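Local coordinates for protein maquette-3 (Escherichia coli, PDB 6Z0C) that is a computationally designed four-helix bundle with no known natural function, apparently built to test how charged networks and a hydrophobic core stabilise an artificial protein, at residues L6-F10 and T189-L193; F125-A130 and E171-L175; I28-L32 and L72-Q76. One frame throughout, in Å; residues are numbered along the deposited sequence.

Contact 1 (L6-F10 and T189-L193)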
# COMPACT_ATOMS: atom_id res chain seq x y z
N LEU A 6 -18.26 -11.71 20.16
CA LEU A 6 -16.83 -11.31 20.18
C LEU A 6 -16.06 -12.10 19.11
O LEU A 6 -15.27 -11.47 18.38
CB LEU A 6 -16.24 -11.53 21.57
CG LEU A 6 -14.79 -11.08 21.74
CD1 LEU A 6 -14.61 -9.61 21.36
CD2 LEU A 6 -14.32 -11.32 23.17
N ARG A 7 -16.28 -13.41 19.01
CA ARG A 7 -15.66 -14.24 17.94
C ARG A 7 -16.02 -13.63 16.57
O ARG A 7 -15.11 -13.45 15.75
CB ARG A 7 -16.12 -15.70 18.04
CG ARG A 7 -15.51 -16.60 16.97
CD ARG A 7 -16.15 -17.97 16.90
NE ARG A 7 -15.52 -18.77 15.85
CZ ARG A 7 -15.75 -18.63 14.55
NH1 ARG A 7 -15.11 -19.40 13.68
NH2 ARG A 7 -16.62 -17.74 14.11
N GLN A 8 -17.31 -13.34 16.35
CA GLN A 8 -17.84 -12.79 15.08
C GLN A 8 -17.22 -11.41 14.80
O GLN A 8 -16.90 -11.14 13.63
CB GLN A 8 -19.37 -12.70 15.13
CG GLN A 8 -20.01 -12.11 13.88
CD GLN A 8 -19.68 -12.86 12.62
OE1 GLN A 8 -19.10 -13.95 12.65
NE2 GLN A 8 -20.04 -12.29 11.48
N GLU A 9 -17.08 -10.58 15.83
CA GLU A 9 -16.44 -9.24 15.73
C GLU A 9 -15.02 -9.42 15.19
O GLU A 9 -14.66 -8.72 14.22
CB GLU A 9 -16.45 -8.56 17.10
CG GLU A 9 -15.83 -7.18 17.11
CD GLU A 9 -15.98 -6.48 18.46
OE1 GLU A 9 -14.96 -6.13 19.07
OE2 GLU A 9 -17.13 -6.32 18.90
N PHE A 10 -14.25 -10.35 15.77
CA PHE A 10 -12.86 -10.66 15.36
C PHE A 10 -12.82 -11.17 13.91
O PHE A 10 -12.03 -10.64 13.09
CB PHE A 10 -12.24 -11.70 16.31
CG PHE A 10 -10.82 -12.04 15.97
CD1 PHE A 10 -9.79 -11.18 16.31
CD2 PHE A 10 -10.51 -13.20 15.27
CE1 PHE A 10 -8.48 -11.48 15.98
CE2 PHE A 10 -9.20 -13.50 14.95
CZ PHE A 10 -8.18 -12.64 15.31
N THR A 189 -10.14 -5.65 19.78
CA THR A 189 -10.91 -6.92 19.84
C THR A 189 -10.03 -7.98 20.52
O THR A 189 -10.57 -8.73 21.35
CB THR A 189 -11.40 -7.36 18.46
OG1 THR A 189 -12.22 -6.30 17.94
CG2 THR A 189 -12.21 -8.63 18.51
N GLY A 190 -8.74 -8.01 20.19
CA GLY A 190 -7.74 -8.88 20.84
C GLY A 190 -7.77 -8.71 22.34
O GLY A 190 -7.89 -9.71 23.06
N GLN A 191 -7.70 -7.46 22.81
CA GLN A 191 -7.72 -7.12 24.26
C GLN A 191 -8.98 -7.71 24.91
O GLN A 191 -8.86 -8.25 26.03
CB GLN A 191 -7.63 -5.61 24.45
CG GLN A 191 -7.76 -5.18 25.90
CD GLN A 191 -7.35 -3.74 26.10
OE1 GLN A 191 -6.27 -3.33 25.68
NE2 GLN A 191 -8.21 -2.97 26.74
N LYS A 192 -10.13 -7.63 24.24
CA LYS A 192 -11.41 -8.20 24.75
C LYS A 192 -11.28 -9.72 24.86
O LYS A 192 -11.90 -10.29 25.77
CB LYS A 192 -12.59 -7.82 23.86
CG LYS A 192 -13.01 -6.36 23.91
CD LYS A 192 -14.32 -6.11 23.18
CE LYS A 192 -14.29 -4.88 22.31
NZ LYS A 192 -15.53 -4.77 21.49
N LEU A 193 -10.51 -10.36 23.97
CA LEU A 193 -10.33 -11.83 23.94
C LEU A 193 -9.45 -12.31 25.10
O LEU A 193 -9.75 -13.39 25.63
CB LEU A 193 -9.76 -12.25 22.58
CG LEU A 193 -10.76 -12.29 21.43
CD1 LEU A 193 -10.05 -12.43 20.09
CD2 LEU A 193 -11.76 -13.42 21.62

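Contact 2 (F125-A130 and E171-L175)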
# COMPACT_ATOMS: atom_id res chain seq x y z
N PHE A 125 5.07 0.69 4.23
CA PHE A 125 4.21 0.77 3.03
C PHE A 125 3.77 2.22 2.79
O PHE A 125 3.98 2.73 1.68
CB PHE A 125 3.00 -0.16 3.20
CG PHE A 125 2.33 -0.57 1.92
CD1 PHE A 125 2.30 -1.90 1.52
CD2 PHE A 125 1.72 0.38 1.11
CE1 PHE A 125 1.68 -2.27 0.35
CE2 PHE A 125 1.09 0.00 -0.07
CZ PHE A 125 1.08 -1.32 -0.45
N GLN A 126 3.18 2.86 3.81
CA GLN A 126 2.67 4.26 3.71
C GLN A 126 3.83 5.20 3.33
O GLN A 126 3.62 6.02 2.42
CB GLN A 126 2.00 4.71 5.01
CG GLN A 126 1.61 6.19 4.99
CD GLN A 126 0.66 6.59 6.10
OE1 GLN A 126 0.40 5.83 7.03
NE2 GLN A 126 0.14 7.80 6.01
N GLN A 127 4.98 5.08 4.00
CA GLN A 127 6.17 5.95 3.77
C GLN A 127 6.60 5.84 2.31
O GLN A 127 6.88 6.89 1.69
CB GLN A 127 7.33 5.55 4.70
CG GLN A 127 7.10 5.93 6.15
CD GLN A 127 8.11 5.33 7.09
OE1 GLN A 127 9.07 4.69 6.69
NE2 GLN A 127 7.89 5.54 8.38
N LEU A 128 6.65 4.63 1.76
CA LEU A 128 7.14 4.36 0.38
C LEU A 128 6.15 4.93 -0.64
O LEU A 128 6.61 5.57 -1.61
CB LEU A 128 7.36 2.86 0.21
CG LEU A 128 8.48 2.26 1.05
CD1 LEU A 128 8.50 0.74 0.95
CD2 LEU A 128 9.84 2.83 0.67
N VAL A 129 4.84 4.76 -0.42
CA VAL A 129 3.78 5.31 -1.32
C VAL A 129 3.79 6.84 -1.23
O VAL A 129 3.70 7.49 -2.30
CB VAL A 129 2.39 4.73 -1.00
CG1 VAL A 129 1.31 5.39 -1.84
CG2 VAL A 129 2.36 3.22 -1.19
N ALA A 130 3.88 7.40 -0.02
CA ALA A 130 3.93 8.87 0.22
C ALA A 130 5.11 9.48 -0.54
O ALA A 130 4.94 10.54 -1.16
CB ALA A 130 4.03 9.15 1.70
N GLU A 171 -5.39 7.08 -3.71
CA GLU A 171 -6.37 6.00 -3.42
C GLU A 171 -5.65 4.90 -2.63
O GLU A 171 -6.21 4.42 -1.64
CB GLU A 171 -6.98 5.49 -4.73
CG GLU A 171 -8.44 5.12 -4.62
CD GLU A 171 -9.36 6.25 -4.18
OE1 GLU A 171 -9.52 7.21 -4.95
OE2 GLU A 171 -9.88 6.17 -3.06
N LEU A 172 -4.43 4.55 -3.05
CA LEU A 172 -3.60 3.50 -2.39
C LEU A 172 -3.23 3.95 -0.97
O LEU A 172 -3.36 3.13 -0.05
CB LEU A 172 -2.36 3.23 -3.25
CG LEU A 172 -1.39 2.17 -2.72
CD1 LEU A 172 -2.10 0.85 -2.45
CD2 LEU A 172 -0.25 1.96 -3.70
N LEU A 173 -2.81 5.21 -0.79
CA LEU A 173 -2.52 5.77 0.56
C LEU A 173 -3.74 5.58 1.46
O LEU A 173 -3.55 5.15 2.61
CB LEU A 173 -2.14 7.25 0.46
CG LEU A 173 -0.65 7.57 0.35
CD1 LEU A 173 -0.42 9.07 0.37
CD2 LEU A 173 0.15 6.90 1.46
N GLN A 174 -4.95 5.89 0.97
CA GLN A 174 -6.21 5.78 1.76
C GLN A 174 -6.42 4.32 2.21
O GLN A 174 -6.84 4.11 3.36
CB GLN A 174 -7.40 6.29 0.96
CG GLN A 174 -7.38 7.80 0.78
CD GLN A 174 -8.50 8.29 -0.10
OE1 GLN A 174 -9.68 8.11 0.21
NE2 GLN A 174 -8.15 8.92 -1.21
N LEU A 175 -6.17 3.35 1.33
CA LEU A 175 -6.36 1.91 1.65
C LEU A 175 -5.37 1.51 2.75
O LEU A 175 -5.78 0.75 3.64
CB LEU A 175 -6.18 1.05 0.39
CG LEU A 175 -7.17 1.29 -0.74
CD1 LEU A 175 -6.94 0.31 -1.88
CD2 LEU A 175 -8.62 1.22 -0.26

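Contact 3 (I28-L32 and L72-Q76)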
# COMPACT_ATOMS: atom_id res chain seq x y z
N ILE A 28 -2.28 -2.00 -6.81
CA ILE A 28 -0.84 -2.03 -7.17
C ILE A 28 -0.69 -2.56 -8.60
O ILE A 28 0.10 -1.98 -9.36
CB ILE A 28 -0.01 -2.86 -6.17
CG1 ILE A 28 0.08 -2.16 -4.81
CG2 ILE A 28 1.37 -3.14 -6.74
CD1 ILE A 28 0.56 -3.05 -3.69
N ARG A 29 -1.41 -3.63 -8.96
CA ARG A 29 -1.37 -4.22 -10.33
C ARG A 29 -1.79 -3.15 -11.34
O ARG A 29 -1.13 -3.04 -12.38
CB ARG A 29 -2.25 -5.47 -10.43
CG ARG A 29 -1.58 -6.73 -9.91
CD ARG A 29 -2.29 -7.99 -10.38
NE ARG A 29 -3.60 -8.11 -9.75
CZ ARG A 29 -3.83 -8.63 -8.54
NH1 ARG A 29 -5.06 -8.66 -8.07
NH2 ARG A 29 -2.83 -9.11 -7.82
N GLU A 30 -2.84 -2.38 -11.04
CA GLU A 30 -3.36 -1.30 -11.93
C GLU A 30 -2.32 -0.19 -12.05
O GLU A 30 -2.13 0.33 -13.17
CB GLU A 30 -4.72 -0.80 -11.44
CG GLU A 30 -5.83 -1.80 -11.66
CD GLU A 30 -7.16 -1.52 -10.97
OE1 GLU A 30 -8.13 -2.26 -11.25
OE2 GLU A 30 -7.21 -0.59 -10.14
N LEU A 31 -1.65 0.16 -10.94
CA LEU A 31 -0.58 1.19 -10.91
C LEU A 31 0.60 0.73 -11.76
O LEU A 31 1.15 1.56 -12.51
CB LEU A 31 -0.15 1.45 -9.47
CG LEU A 31 -0.86 2.60 -8.77
CD1 LEU A 31 -0.43 2.68 -7.31
CD2 LEU A 31 -0.58 3.92 -9.48
N LEU A 32 1.00 -0.53 -11.62
CA LEU A 32 2.11 -1.12 -12.41
C LEU A 32 1.79 -1.02 -13.91
O LEU A 32 2.68 -0.59 -14.68
CB LEU A 32 2.33 -2.57 -11.97
CG LEU A 32 3.08 -2.73 -10.64
CD1 LEU A 32 2.91 -4.13 -10.09
CD2 LEU A 32 4.55 -2.39 -10.82
N LEU A 72 7.10 -0.60 -6.54
CA LEU A 72 5.71 -1.14 -6.57
C LEU A 72 5.75 -2.67 -6.40
O LEU A 72 4.87 -3.19 -5.69
CB LEU A 72 5.02 -0.75 -7.88
CG LEU A 72 4.52 0.70 -7.94
CD1 LEU A 72 3.88 0.98 -9.29
CD2 LEU A 72 3.54 1.00 -6.82
N GLU A 73 6.72 -3.35 -7.02
CA GLU A 73 6.86 -4.83 -6.92
C GLU A 73 7.23 -5.19 -5.48
O GLU A 73 6.75 -6.23 -5.00
CB GLU A 73 7.85 -5.35 -7.96
CG GLU A 73 7.36 -5.19 -9.40
CD GLU A 73 6.21 -6.10 -9.83
OE1 GLU A 73 5.72 -6.89 -8.99
OE2 GLU A 73 5.80 -6.01 -11.00
N THR A 74 8.03 -4.36 -4.80
CA THR A 74 8.34 -4.48 -3.34
C THR A 74 7.04 -4.39 -2.53
O THR A 74 6.89 -5.18 -1.57
CB THR A 74 9.34 -3.42 -2.88
OG1 THR A 74 10.60 -3.72 -3.48
CG2 THR A 74 9.50 -3.37 -1.37
N LEU A 75 6.15 -3.46 -2.88
CA LEU A 75 4.86 -3.26 -2.17
C LEU A 75 3.98 -4.50 -2.32
O LEU A 75 3.30 -4.86 -1.35
CB LEU A 75 4.17 -2.00 -2.70
CG LEU A 75 4.87 -0.67 -2.38
CD1 LEU A 75 4.03 0.50 -2.84
CD2 LEU A 75 5.19 -0.55 -0.90
N GLN A 76 3.99 -5.14 -3.50
CA GLN A 76 3.24 -6.41 -3.75
C GLN A 76 3.70 -7.48 -2.76
O GLN A 76 2.83 -8.16 -2.18
CB GLN A 76 3.47 -6.90 -5.18
CG GLN A 76 2.44 -6.36 -6.16
CD GLN A 76 1.17 -7.19 -6.19
OE1 GLN A 76 1.19 -8.39 -5.95
NE2 GLN A 76 0.06 -6.54 -6.50

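Contact 1 (L6-F10 and T189-L193)
Glu-9 reaches across from helix 4-48 to Lys-192 and Thr-189 on helix 152-194, pairing the first and last helices of an antiparallel four-helix bundle near one of its ends. The short helical segments run at 150° to each other, their axes 10.1 Å apart. The extended glutamate chain reaches across to the other helix and sets OE1 between two polar groups. Lys-192 NZ comes to 2.8 Å from Glu-9 OE1 in a salt bridge, its hydrogen bond using the syn lone pair, on the side of the second carboxylate oxygen; OE2 is more distant from the same ammonium. To get there the lysine chain bends at its third torsion (-136°), crossing the glutamate at roughly a right angle. Thr-189 OG1 lies 3.0 Å from Glu-9 OE1 and is hydrogen-bonded to the carbonyl oxygen of Lys-185, one turn back in its own helix, which satisfies the buried hydroxyl.

Beside these polar groups the contact turns apolar. Thr-189 CG2, anti to the backbone N, meets Phe-10, 3.8 Å from Phe-10 CB and at the edge of the ring, near its plane. Leu-6 lays CD1 on the aliphatic root of the lysine, 3.7 Å from Lys-192 CB, so the chain that carries the charge also covers a leucine methyl. Leu-193 divides its methyls: CD1 lies 4.0 Å from Phe-10 CD1 and CD2 turns to Leu-6; the side chain also touches Leu-96 of helix 52-99. Leu-6 CD2 and Leu-193 CD2 meet at 3.7 Å.

Contact 2 (F125-A130 and E171-L175)
Leu-173 and Val-129 meet where helix 152-194 lies against helix 105-144, and together with Leu-172 they supply most of the buried surface. Leu-173 has the largest share. Its chi1 of -93° is displaced from the usual staggered value, and the side chain puts CD2 against the backbone between Gln-126 and Ala-130: CD2 lies 3.7 Å from the backbone atom Gln-126 O and 3.9 Å from Gln-126 CG. Val-129 slides past this leucine in the opposite direction, its CG1 3.7 Å from Leu-173 CG. Its other methyl serves the neighbouring residue, with Val-129 CG2 3.8 Å from Leu-172 CD2. The valine is thus forked between two consecutive leucines.

Leu-172 divides its methyls in a similar way. While CD2 takes the valine, CD1 approaches Phe-125 CE2 at 4.1 Å, the two side chains crossing at about a right angle. Leu-172 also touches Leu-27 and Leu-31 of helix 4-48. No hydrogen bond joins the two segments; the amide oxygen of Gln-126 finds its partner further along the same opposing helix, at Gln-180 NE2.

With segment axes 9.9 Å apart at 167°, this is the nearly antiparallel helix packing of a four-helix bundle, with Val-129, Leu-172 and Phe-125 turned into its hydrophobic core.

Contact 3 (I28-L32 and L72-Q76)
Segments 28-32 and 72-76 run almost antiparallel, at 163° with their axes 10.1 Å apart, and the backbones come nearest at Ile-28 and Leu-72, whose CA atoms are separated by 6.6 Å. Leu-32 and Leu-72 then slide past each other in opposite directions. Leu-32 CD2 presses to 3.4 Å from Leu-72 CB, tighter than ordinary van der Waals contact, while the CD1 branch of Leu-72 extends on to Leu-31 CB. Leu-32 CD1 meets the carboxylate of Glu-73, 3.6 Å from Glu-73 OE2; a bend at the second torsion of Glu-73 brings its carboxylate to that methyl.

These two helices, 4-48 and 52-99, follow each other in the chain and form one hairpin of the four-helix bundle. Ile-28 faces the core: CD1 lies 3.9 Å from Leu-75 CB, and both residues also touch Phe-125 of helix 105-144. Leu-31 also touches Gln-168 and Gln-169 of helix 152-194.

The isoleucine's branch methyl works on the outer side. CG2 meets the aliphatic part of Gln-76, 3.4 Å from Gln-76 CG, and the amide follows along the same side chain because the glutamine is bent at chi2 (-84°). Gln-76 NE2 ends 3.8 Å from Arg-29 CG, a contact with the arginine's methylene chain. The guanidinium plane is turned 56° from that amide, and Arg-29 NH1 is hydrogen-bonded within its own helix to Gln-26 OE1.

Contacts 2 and 3 lie side by side in the middle of the bundle, their centres 11 Å apart, and between them they draw on all four helices. They touch directly: Phe-125 CZ packs 3.7 Å from Ile-28 CD1, Val-129 CG2 3.6 Å from Leu-75 CD1, and Leu-172 CD2 3.7 Å from Leu-31 CD1, making one continuous apolar layer. Contact 1 stands apart toward one end, its centre 27 Å from that of contact 2 and 32 Å from that of contact 3, yet it shares helix 152-194 with the former and helix 4-48 with the latter. The bound potassium ion, held by Gly-101, Gly-103 and Gln-200, is about 13 Å from the Leu-193 side chain.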